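Local coordinates for helicase of the snf2/rad54 family (Sulfolobus solfataricus, PDB 1Z5Z), which probably uses ATP hydrolysis to drive remodelling or translocation on DNA, as a SWI2/SNF2-family enzyme whose C-terminal ATPase-core domain is modelled here, at residues Asp80-Leu84 with Phe121-Ile127; Gly112-Ala116 with Phe159-Val165; Thr138-Tyr144 with Val165-Ser171; Ala184-Phe190 with Asn214-Leu220. One frame throughout, in Å; residues are numbered along the deposited sequence.

Overall arrangement
Contacts 2, 3 and 4 are built on one parallel sheet, and contact 1 packs beside it. Contact 3 is buried, the others partly. It joins edge strand 142-143 to 167-171 by backbone hydrogen bonds and apolar side chains. Contact 4 pairs 186-189 with 216-222 in the same way, but its side chains are more polar. Strand 115-119 lies between 167-171 and 186-189. Contact 2 ties the start of this strand to the end of helix 149-161 through one lysine, and it shares Val165 with contact 3. Contact 1 lacks direct hydrogen bonds between its segments and is mostly apolar, with a water bridge. Its helix 122-136 touches contact 3, and Phe190 of contact 4 touches Asp80 and Met124.

Contact 1. Residues Asp80-Leu84 with Phe121-Ile127; sequences DHPAL and FVDMGKI
Met124 reaches from helix 122-136 into the loop at Asp80-His81. Its CG stands anti to the backbone N (chi1 -166°), which sends the chain toward that loop. CB passes loosely by the carboxylate of Asp80. Met124 CG comes closer, 3.6 Å from Asp80 OD2. The chain then bends at chi2 and chi3. Met124 SD settles against His81 CB at 3.6 Å, with Asp80 CB also beside it. Leu84 CD1 meets Met124 SD at 3.9 Å, its side chain running across that of Met124 at about a right angle. CE, the tip, turns along His81 CB. An alanine here would probably leave a gap where the sulfur lies, against Asp80 CB, His81 CB and Leu84 CD1.

Helix 122-136 follows strand 115-119 of the parallel sheet in this helicase C-terminal domain, and Phe121 is its N-cap residue. The ring of Phe121 presents its edge to Asp80, with Asp80 OD2 in plane and 3.6 Å from Phe121 CD1. The carboxylate stands nearly upright to the ring, the planes 81° apart. Asp80 OD1 forms a salt bridge with Lys97.

The His81 ring is fixed by a capping bond in the turn that leads into the next helix. Ala83 N donates to His81 ND1 in the ring plane, at 2.9 Å. His81 NE2 also bonds to Ser91 O, so both ring nitrogens are engaged.

Leu84 CD2 presses on Asp123 CB at 3.4 Å and also meets Ile127 CD1. Water 1 donates to Leu84 O at 2.7 Å. It also donates to Asp123 OD2.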
# COMPACT_ATOMS: atom_id res chain seq x y z
N ASP A 80 -3.57 5.55 0.22
CA ASP A 80 -2.48 5.45 1.17
C ASP A 80 -2.47 6.72 2.00
O ASP A 80 -2.48 6.67 3.20
CB ASP A 80 -1.13 5.33 0.43
CG ASP A 80 -0.73 3.89 0.16
OD1 ASP A 80 -1.60 2.97 0.29
OD2 ASP A 80 0.45 3.69 -0.17
N HIS A 81 -2.41 7.89 1.35
CA HIS A 81 -2.38 9.15 2.07
C HIS A 81 -2.56 10.33 1.13
O HIS A 81 -1.78 10.52 0.19
CB HIS A 81 -1.07 9.30 2.82
CG HIS A 81 -1.12 10.32 3.92
ND1 HIS A 81 -1.43 11.65 3.70
CD2 HIS A 81 -0.94 10.19 5.26
CE1 HIS A 81 -1.44 12.29 4.85
NE2 HIS A 81 -1.14 11.42 5.82
N PRO A 82 -3.57 11.17 1.40
CA PRO A 82 -3.79 12.32 0.53
C PRO A 82 -2.57 13.23 0.31
O PRO A 82 -2.47 13.87 -0.73
CB PRO A 82 -4.95 13.05 1.21
CG PRO A 82 -4.88 12.61 2.63
CD PRO A 82 -4.54 11.15 2.50
N ALA A 83 -1.64 13.27 1.25
CA ALA A 83 -0.46 14.14 1.07
C ALA A 83 0.48 13.75 -0.10
O ALA A 83 1.30 14.57 -0.56
CB ALA A 83 0.34 14.20 2.35
N LEU A 84 0.40 12.50 -0.56
CA LEU A 84 1.27 12.07 -1.67
C LEU A 84 0.92 12.87 -2.96
O LEU A 84 1.74 12.99 -3.85
CB LEU A 84 1.09 10.57 -1.95
CG LEU A 84 1.51 9.60 -0.84
CD1 LEU A 84 0.93 8.22 -1.09
CD2 LEU A 84 3.04 9.54 -0.77
N PHE A 121 5.60 2.71 -2.39
CA PHE A 121 6.00 4.10 -2.69
C PHE A 121 7.06 4.66 -1.73
O PHE A 121 6.86 4.69 -0.50
CB PHE A 121 4.78 5.03 -2.60
CG PHE A 121 3.65 4.69 -3.56
CD1 PHE A 121 2.41 4.36 -3.07
CD2 PHE A 121 3.83 4.75 -4.96
CE1 PHE A 121 1.32 4.09 -3.91
CE2 PHE A 121 2.73 4.49 -5.82
CZ PHE A 121 1.47 4.15 -5.29
N VAL A 122 8.16 5.14 -2.28
CA VAL A 122 9.20 5.71 -1.44
C VAL A 122 8.60 6.85 -0.61
O VAL A 122 8.96 7.02 0.57
CB VAL A 122 10.39 6.32 -2.28
CG1 VAL A 122 11.33 7.00 -1.36
CG2 VAL A 122 11.14 5.24 -3.08
N ASP A 123 7.69 7.64 -1.19
CA ASP A 123 7.14 8.77 -0.46
C ASP A 123 6.25 8.36 0.70
O ASP A 123 6.24 9.02 1.75
CB ASP A 123 6.39 9.71 -1.41
CG ASP A 123 7.33 10.41 -2.36
OD1 ASP A 123 8.47 10.65 -1.93
OD2 ASP A 123 6.95 10.69 -3.52
N MET A 124 5.50 7.28 0.52
CA MET A 124 4.66 6.80 1.61
C MET A 124 5.60 6.30 2.71
O MET A 124 5.34 6.52 3.89
CB MET A 124 3.73 5.67 1.15
CG MET A 124 2.61 5.40 2.21
SD MET A 124 1.59 6.88 2.55
CE MET A 124 1.60 6.88 4.33
N GLY A 125 6.69 5.63 2.31
CA GLY A 125 7.65 5.14 3.28
C GLY A 125 8.15 6.26 4.18
O GLY A 125 8.26 6.06 5.40
N LYS A 126 8.48 7.42 3.59
CA LYS A 126 8.97 8.55 4.39
C LYS A 126 7.90 9.09 5.33
O LYS A 126 8.19 9.44 6.48
CB LYS A 126 9.46 9.66 3.46
CG LYS A 126 10.73 9.32 2.75
CD LYS A 126 11.03 10.36 1.69
CE LYS A 126 12.50 10.32 1.34
NZ LYS A 126 12.85 11.28 0.26
N ILE A 127 6.66 9.18 4.85
CA ILE A 127 5.57 9.67 5.68
C ILE A 127 5.40 8.74 6.90
O ILE A 127 5.33 9.18 8.06
CB ILE A 127 4.25 9.75 4.86
CG1 ILE A 127 4.28 11.00 3.96
CG2 ILE A 127 3.03 9.76 5.80
CD1 ILE A 127 3.18 11.03 2.91
O HOH W 1 4.29 12.00 -3.62

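Contact 2. Residues Gly112-Ala116 with Phe159-Val165; sequences GDKIA and FQNNPSV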
# COMPACT_ATOMS: atom_id res chain seq x y z
N GLY A 112 5.70 -6.43 22.76
CA GLY A 112 7.14 -6.43 22.54
C GLY A 112 7.55 -6.81 21.12
O GLY A 112 8.68 -7.28 20.90
N ASP A 113 6.64 -6.63 20.16
CA ASP A 113 6.95 -6.97 18.74
C ASP A 113 7.93 -6.00 18.06
O ASP A 113 7.98 -4.83 18.39
CB ASP A 113 5.68 -6.93 17.88
CG ASP A 113 4.69 -8.06 18.18
OD1 ASP A 113 4.94 -8.89 19.08
OD2 ASP A 113 3.65 -8.10 17.50
N LYS A 114 8.69 -6.54 17.13
CA LYS A 114 9.59 -5.81 16.26
C LYS A 114 8.69 -5.73 15.01
O LYS A 114 8.22 -6.75 14.52
CB LYS A 114 10.84 -6.63 15.95
CG LYS A 114 11.95 -6.41 16.94
CD LYS A 114 13.27 -6.63 16.26
CE LYS A 114 14.28 -5.74 16.90
NZ LYS A 114 15.53 -5.69 16.16
N ILE A 115 8.47 -4.54 14.48
CA ILE A 115 7.53 -4.34 13.38
C ILE A 115 8.14 -3.89 12.05
O ILE A 115 8.93 -2.94 12.01
CB ILE A 115 6.50 -3.29 13.88
CG1 ILE A 115 5.83 -3.82 15.15
CG2 ILE A 115 5.49 -2.96 12.82
CD1 ILE A 115 5.62 -2.73 16.19
N ALA A 116 7.80 -4.57 10.96
CA ALA A 116 8.31 -4.17 9.63
C ALA A 116 7.10 -3.71 8.81
O ALA A 116 6.08 -4.39 8.76
CB ALA A 116 9.02 -5.36 8.92
N PHE A 159 18.42 -3.76 12.34
CA PHE A 159 17.08 -4.22 12.70
C PHE A 159 17.11 -5.67 13.13
O PHE A 159 16.43 -6.05 14.05
CB PHE A 159 16.10 -4.08 11.52
CG PHE A 159 14.70 -4.58 11.81
CD1 PHE A 159 14.31 -5.86 11.43
CD2 PHE A 159 13.79 -3.79 12.51
CE1 PHE A 159 13.02 -6.35 11.74
CE2 PHE A 159 12.50 -4.26 12.83
CZ PHE A 159 12.12 -5.54 12.44
N GLN A 160 17.90 -6.48 12.44
CA GLN A 160 17.98 -7.90 12.73
C GLN A 160 18.66 -8.26 14.05
O GLN A 160 18.30 -9.25 14.67
CB GLN A 160 18.73 -8.62 11.61
CG GLN A 160 17.98 -8.80 10.31
CD GLN A 160 16.85 -9.82 10.41
OE1 GLN A 160 15.71 -9.50 10.77
NE2 GLN A 160 17.18 -11.06 10.08
N ASN A 161 19.62 -7.45 14.48
CA ASN A 161 20.36 -7.80 15.69
C ASN A 161 20.14 -7.00 16.95
O ASN A 161 20.58 -7.41 18.01
CB ASN A 161 21.86 -7.79 15.39
CG ASN A 161 22.18 -8.47 14.10
OD1 ASN A 161 21.79 -9.62 13.87
ND2 ASN A 161 22.90 -7.78 13.24
N ASN A 162 19.48 -5.87 16.87
CA ASN A 162 19.27 -5.09 18.07
C ASN A 162 17.76 -5.11 18.45
O ASN A 162 16.96 -4.45 17.80
CB ASN A 162 19.77 -3.66 17.81
CG ASN A 162 19.53 -2.76 18.98
OD1 ASN A 162 18.64 -3.01 19.79
ND2 ASN A 162 20.31 -1.67 19.07
N PRO A 163 17.36 -5.89 19.49
CA PRO A 163 15.95 -5.98 19.93
C PRO A 163 15.33 -4.64 20.28
O PRO A 163 14.09 -4.50 20.28
CB PRO A 163 16.02 -6.91 21.14
CG PRO A 163 17.16 -7.79 20.83
CD PRO A 163 18.20 -6.82 20.28
N SER A 164 16.19 -3.67 20.61
CA SER A 164 15.69 -2.36 20.95
C SER A 164 15.00 -1.74 19.74
O SER A 164 13.89 -1.25 19.88
CB SER A 164 16.84 -1.49 21.44
OG SER A 164 17.14 -1.83 22.78
N VAL A 165 15.66 -1.78 18.57
CA VAL A 165 15.11 -1.24 17.31
C VAL A 165 13.81 -1.97 17.06
O VAL A 165 13.77 -3.15 16.71
CB VAL A 165 16.08 -1.46 16.13
CG1 VAL A 165 15.54 -0.84 14.84
CG2 VAL A 165 17.42 -0.84 16.47
O HOH W 2 16.51 -8.50 17.50
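The Phe159 ring carries the side chain of Lys114 over one face. Lys114 CD lies 4.1 Å above the ring plane, offset toward the rim near CZ. The ammonium follows over the same ring: Lys114 NZ is 4.6 Å from the Phe159 centroid and 15° off the ring normal. This is a cation-pi contact. Lys114 CB also touches Phe159 CZ, at 3.9 Å. Ile115 O approaches CE2 obliquely. Ala184 and Ile168, outside the two segments, pack on the Phe159 side chain as well.

The contact joins the start of strand 115-119 to the C-terminal end of helix 149-161, which packs on the parallel sheet of the RecA-like domain. Lys114 precedes the strand. Its CG stands anti to its own carbonyl carbon (chi1 -90°), and the rest of the chain is fairly extended apart from a bend at chi3. This carries NZ to the last turn of the helix. There it donates to two backbone oxygens, Phe159 O and Asn162 O. Both bonds are modelled short, that from Lys114 NZ to Phe159 O at 2.3 Å implausibly so, and the exact place of NZ is doubtful. Water 2 bridges NZ and Gln160 O through weak bonds. Beyond the helix, Asn162 OD1 accepts from Ser164 N in an Asx turn, although the place of OD1 is less sure.

The C-terminal end of a helix exposes carbonyl oxygens and the negative end of the helix dipole. A buried lysine placed here is therefore probably held in its charged form, near the helix-end carbonyl of Phe159, the following carbonyl of Asn162 and the face of the Phe159 ring.

Contact 3. Residues Thr138-Tyr144 with Val165-Ser171; sequences TEVPFLY and VKFIVLS
Pro141 O accepts from Val169 N at 2.9 Å, the first of three backbone bonds between the strands. Val169 O in turn takes Leu143 N at 2.7 Å, and Leu143 O takes Ser171 N at 2.9 Å. The same three oxygens also receive CA-H...O contacts, from Ile168, Phe142 and Leu170. On its other edge, strand 167-171 bonds to strand 115-119.

Before the strands pair, water 3 takes over. It donates to Glu139 O, accepts from Lys166 N at 2.9 Å, and bonds Thr138 OG1. Val140 N turns instead to Glu133 OE1 of helix 122-136.

Pro141 has no N-H, and its ring does the packing: CG lies 3.2 Å from Phe167 O and 3.8 Å from Val165 CG1. A glycine here would probably open a gap beside Val165 CG1 and Ile155 of helix 149-161. Leu143 and Leu170 lie side by side on that helix's side of the sheet. On the other face Val140 CG1 meets Val169 CG2 at 3.6 Å. Phe142 CG lies opposite its backbone N (chi1 179°), which carries the ring edge along Val169 to Ser171 CB.

The strands are parallel and joined through helix 149-161, the beta-alpha-beta crossover typical of RecA-like helicase domains.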
# COMPACT_ATOMS: atom_id res chain seq x y z
N THR A 138 11.19 7.26 18.61
CA THR A 138 12.10 6.16 18.56
C THR A 138 12.69 6.20 17.18
O THR A 138 12.14 6.85 16.30
CB THR A 138 11.36 4.81 18.86
OG1 THR A 138 12.33 3.76 18.92
CG2 THR A 138 10.32 4.48 17.81
N GLU A 139 13.82 5.53 16.99
CA GLU A 139 14.46 5.51 15.68
C GLU A 139 13.76 4.54 14.71
O GLU A 139 13.52 3.39 15.06
CB GLU A 139 15.94 5.11 15.79
CG GLU A 139 16.63 5.32 14.46
CD GLU A 139 18.05 4.82 14.40
OE1 GLU A 139 18.75 5.27 13.47
OE2 GLU A 139 18.46 4.00 15.25
N VAL A 140 13.46 5.01 13.49
CA VAL A 140 12.78 4.17 12.49
C VAL A 140 13.63 4.08 11.22
O VAL A 140 13.55 4.93 10.34
CB VAL A 140 11.37 4.76 12.16
CG1 VAL A 140 10.68 3.95 11.01
CG2 VAL A 140 10.51 4.78 13.45
N PRO A 141 14.48 3.06 11.13
CA PRO A 141 15.32 2.90 9.94
C PRO A 141 14.44 2.71 8.71
O PRO A 141 13.40 2.03 8.76
CB PRO A 141 16.20 1.70 10.27
CG PRO A 141 15.54 1.09 11.51
CD PRO A 141 14.90 2.16 12.22
N PHE A 142 14.86 3.33 7.61
CA PHE A 142 14.10 3.33 6.36
C PHE A 142 14.86 2.70 5.18
O PHE A 142 15.83 3.29 4.70
CB PHE A 142 13.75 4.79 6.02
CG PHE A 142 12.98 4.96 4.74
CD1 PHE A 142 13.11 6.12 3.99
CD2 PHE A 142 12.11 3.97 4.30
CE1 PHE A 142 12.38 6.30 2.80
CE2 PHE A 142 11.38 4.13 3.12
CZ PHE A 142 11.50 5.30 2.36
N LEU A 143 14.43 1.53 4.70
CA LEU A 143 15.08 0.92 3.51
C LEU A 143 14.40 1.29 2.18
O LEU A 143 13.19 1.15 2.04
CB LEU A 143 15.10 -0.61 3.60
CG LEU A 143 16.18 -1.34 4.41
CD1 LEU A 143 16.03 -2.85 4.25
CD2 LEU A 143 17.57 -0.94 3.92
N TYR A 144 15.18 1.77 1.21
CA TYR A 144 14.66 2.08 -0.13
C TYR A 144 15.78 1.76 -1.14
O TYR A 144 16.96 1.64 -0.77
CB TYR A 144 14.16 3.53 -0.27
CG TYR A 144 15.15 4.61 0.13
CD1 TYR A 144 15.34 4.97 1.46
CD2 TYR A 144 15.92 5.28 -0.85
CE1 TYR A 144 16.25 5.96 1.82
CE2 TYR A 144 16.84 6.28 -0.49
CZ TYR A 144 17.00 6.61 0.85
OH TYR A 144 17.90 7.61 1.22
N VAL A 165 15.66 -1.78 18.57
CA VAL A 165 15.11 -1.24 17.31
C VAL A 165 13.81 -1.97 17.06
O VAL A 165 13.77 -3.15 16.71
CB VAL A 165 16.08 -1.46 16.13
CG1 VAL A 165 15.54 -0.84 14.84
CG2 VAL A 165 17.42 -0.84 16.47
N LYS A 166 12.73 -1.25 17.26
CA LYS A 166 11.42 -1.81 17.13
C LYS A 166 10.76 -1.76 15.77
O LYS A 166 9.79 -2.48 15.55
CB LYS A 166 10.51 -1.11 18.14
CG LYS A 166 10.86 -1.47 19.58
CD LYS A 166 10.54 -2.94 19.82
CE LYS A 166 10.94 -3.39 21.22
NZ LYS A 166 10.21 -4.62 21.59
N PHE A 167 11.27 -0.89 14.88
CA PHE A 167 10.68 -0.66 13.57
C PHE A 167 11.66 -0.64 12.42
O PHE A 167 12.89 -0.44 12.58
CB PHE A 167 9.97 0.71 13.52
CG PHE A 167 8.91 0.92 14.55
CD1 PHE A 167 9.22 1.44 15.81
CD2 PHE A 167 7.59 0.59 14.28
CE1 PHE A 167 8.24 1.63 16.79
CE2 PHE A 167 6.59 0.77 15.24
CZ PHE A 167 6.92 1.29 16.51
N ILE A 168 11.11 -0.88 11.24
CA ILE A 168 11.85 -0.73 9.99
C ILE A 168 10.81 -0.47 8.91
O ILE A 168 9.77 -1.12 8.87
CB ILE A 168 12.73 -1.95 9.62
CG1 ILE A 168 13.53 -1.62 8.35
CG2 ILE A 168 11.89 -3.25 9.47
CD1 ILE A 168 14.83 -2.43 8.22
N VAL A 169 11.04 0.51 8.04
CA VAL A 169 10.09 0.80 6.97
C VAL A 169 10.82 0.48 5.68
O VAL A 169 12.03 0.74 5.55
CB VAL A 169 9.61 2.30 6.99
CG1 VAL A 169 8.77 2.58 5.78
CG2 VAL A 169 8.77 2.58 8.26
N LEU A 170 10.12 -0.16 4.76
CA LEU A 170 10.72 -0.56 3.48
C LEU A 170 9.84 -0.13 2.32
O LEU A 170 8.63 -0.37 2.32
CB LEU A 170 10.86 -2.08 3.40
CG LEU A 170 11.69 -2.75 4.51
CD1 LEU A 170 10.79 -3.24 5.68
CD2 LEU A 170 12.41 -3.89 3.89
N SER A 171 10.43 0.51 1.34
CA SER A 171 9.64 0.88 0.20
C SER A 171 10.25 0.04 -0.89
O SER A 171 11.46 0.12 -1.12
CB SER A 171 9.78 2.36 -0.11
OG SER A 171 10.92 2.59 -0.92
O HOH W 3 12.99 1.66 17.43

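Contact 4. Residues Ala184-Phe190 with Asn214-Leu220; sequences ANRVIHF and NVIVHKL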
# COMPACT_ATOMS: atom_id res chain seq x y z
N ALA A 184 11.61 -9.70 12.47
CA ALA A 184 10.31 -9.06 12.63
C ALA A 184 9.25 -10.08 13.14
O ALA A 184 9.15 -11.21 12.66
CB ALA A 184 9.85 -8.44 11.30
N ASN A 185 8.48 -9.65 14.13
CA ASN A 185 7.44 -10.43 14.77
C ASN A 185 6.12 -10.03 14.16
O ASN A 185 5.16 -10.76 14.19
CB ASN A 185 7.38 -10.11 16.29
CG ASN A 185 8.73 -10.28 16.97
OD1 ASN A 185 9.45 -9.31 17.27
ND2 ASN A 185 9.10 -11.52 17.21
N ARG A 186 6.08 -8.82 13.61
CA ARG A 186 4.85 -8.28 13.04
C ARG A 186 5.19 -7.62 11.70
O ARG A 186 6.19 -6.90 11.58
CB ARG A 186 4.29 -7.28 14.02
CG ARG A 186 3.10 -6.53 13.58
CD ARG A 186 1.85 -7.18 14.10
NE ARG A 186 1.90 -7.47 15.53
CZ ARG A 186 0.80 -7.66 16.27
NH1 ARG A 186 -0.40 -7.57 15.70
NH2 ARG A 186 0.90 -7.99 17.56
N VAL A 187 4.36 -7.87 10.69
CA VAL A 187 4.61 -7.31 9.38
C VAL A 187 3.31 -6.66 8.95
O VAL A 187 2.24 -7.28 9.04
CB VAL A 187 4.99 -8.43 8.33
CG1 VAL A 187 5.21 -7.81 6.95
CG2 VAL A 187 6.24 -9.19 8.77
N ILE A 188 3.40 -5.39 8.53
CA ILE A 188 2.25 -4.66 8.00
C ILE A 188 2.51 -4.37 6.50
O ILE A 188 3.49 -3.67 6.15
CB ILE A 188 2.06 -3.30 8.69
CG1 ILE A 188 1.69 -3.51 10.16
CG2 ILE A 188 0.96 -2.47 7.98
CD1 ILE A 188 1.55 -2.19 10.96
N HIS A 189 1.66 -4.92 5.63
CA HIS A 189 1.79 -4.63 4.20
C HIS A 189 0.84 -3.45 3.97
O HIS A 189 -0.37 -3.60 3.85
CB HIS A 189 1.47 -5.88 3.39
CG HIS A 189 2.50 -6.96 3.57
ND1 HIS A 189 3.82 -6.80 3.20
CD2 HIS A 189 2.41 -8.18 4.15
CE1 HIS A 189 4.50 -7.87 3.56
NE2 HIS A 189 3.67 -8.72 4.13
N PHE A 190 1.41 -2.25 3.96
CA PHE A 190 0.63 -1.01 3.84
C PHE A 190 -0.18 -0.90 2.56
O PHE A 190 -1.27 -0.33 2.55
CB PHE A 190 1.57 0.17 3.96
CG PHE A 190 0.89 1.43 4.36
CD1 PHE A 190 0.65 1.70 5.72
CD2 PHE A 190 0.48 2.35 3.42
CE1 PHE A 190 0.02 2.87 6.12
CE2 PHE A 190 -0.16 3.54 3.80
CZ PHE A 190 -0.39 3.81 5.15
N ASN A 214 4.79 -17.02 16.14
CA ASN A 214 4.78 -16.88 14.68
C ASN A 214 4.75 -15.40 14.29
O ASN A 214 4.38 -14.54 15.07
CB ASN A 214 3.52 -17.53 14.07
CG ASN A 214 3.60 -19.04 13.99
OD1 ASN A 214 2.96 -19.64 13.12
ND2 ASN A 214 4.33 -19.66 14.90
N VAL A 215 5.13 -15.11 13.06
CA VAL A 215 5.09 -13.74 12.56
C VAL A 215 3.62 -13.39 12.36
O VAL A 215 2.89 -14.17 11.75
CB VAL A 215 5.78 -13.61 11.20
CG1 VAL A 215 5.69 -12.17 10.72
CG2 VAL A 215 7.22 -14.04 11.31
N ILE A 216 3.16 -12.27 12.89
CA ILE A 216 1.76 -11.88 12.64
C ILE A 216 1.76 -10.93 11.44
O ILE A 216 2.36 -9.86 11.51
CB ILE A 216 1.14 -11.15 13.82
CG1 ILE A 216 1.02 -12.12 15.01
CG2 ILE A 216 -0.22 -10.56 13.42
CD1 ILE A 216 0.23 -11.57 16.17
N VAL A 217 1.07 -11.32 10.35
CA VAL A 217 0.98 -10.54 9.12
C VAL A 217 -0.33 -9.77 8.94
O VAL A 217 -1.42 -10.32 9.16
CB VAL A 217 1.16 -11.44 7.88
CG1 VAL A 217 1.05 -10.63 6.61
CG2 VAL A 217 2.49 -12.11 7.94
N HIS A 218 -0.24 -8.50 8.55
CA HIS A 218 -1.43 -7.67 8.32
C HIS A 218 -1.44 -7.05 6.91
O HIS A 218 -0.47 -6.40 6.49
CB HIS A 218 -1.54 -6.51 9.33
CG HIS A 218 -1.69 -6.92 10.75
ND1 HIS A 218 -0.71 -6.70 11.70
CD2 HIS A 218 -2.72 -7.50 11.42
CE1 HIS A 218 -1.14 -7.11 12.88
NE2 HIS A 218 -2.36 -7.59 12.74
N LYS A 219 -2.54 -7.20 6.19
CA LYS A 219 -2.61 -6.59 4.85
C LYS A 219 -3.65 -5.51 4.91
O LYS A 219 -4.83 -5.81 5.08
CB LYS A 219 -3.02 -7.59 3.78
CG LYS A 219 -1.97 -8.61 3.45
CD LYS A 219 -2.58 -9.74 2.60
CE LYS A 219 -3.36 -9.20 1.42
NZ LYS A 219 -4.62 -9.96 1.17
N LEU A 220 -3.24 -4.25 4.77
CA LEU A 220 -4.19 -3.17 4.82
C LEU A 220 -4.97 -3.11 3.51
O LEU A 220 -4.37 -3.16 2.43
CB LEU A 220 -3.46 -1.84 5.09
CG LEU A 220 -2.58 -1.81 6.36
CD1 LEU A 220 -2.28 -0.36 6.69
CD2 LEU A 220 -3.28 -2.46 7.56
O HOH W 4 -2.03 -4.19 1.32
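His189 N donates to His218 O at 2.7 Å, the shortest and straightest of five backbone bonds. The ladder joins two neighbouring parallel strands of the RecA-like sheet, 186-189 and 216-222. It runs from Ile216 N on Asn185 O, through Val187 N on Ile216 O and His218 N on Val187 O, to Leu220 N on His189 O. Water 4 closes the far end by donating to His189 O and Leu220 O.

Bends at chi2 (96°) and chi3 (50°) fold the Arg186 guanidinium back over Ile216 and beside His218. Asp113 holds its NE side by a salt bridge. Ile216 CD1 covers one guanidinium face, 3.8 Å above it. The His218 ring lies nearly coplanar with the guanidinium, edge to edge, their planes 21° apart. No hydrogen bond joins these two groups, and His218 ND1 is buried without a partner in the model.

On the opposite face of the sheet, Val187 CG2 packs on Val215 CG1 at 3.6 Å. His189 turns the edge of its ring to Val217, while its ND1 bonds to Trp193. Back on the Arg186 face, Ile188 CG2 touches Leu220 CG at 3.9 Å. Leu220 CD1 also reaches Phe190 CD1, at 3.7 Å.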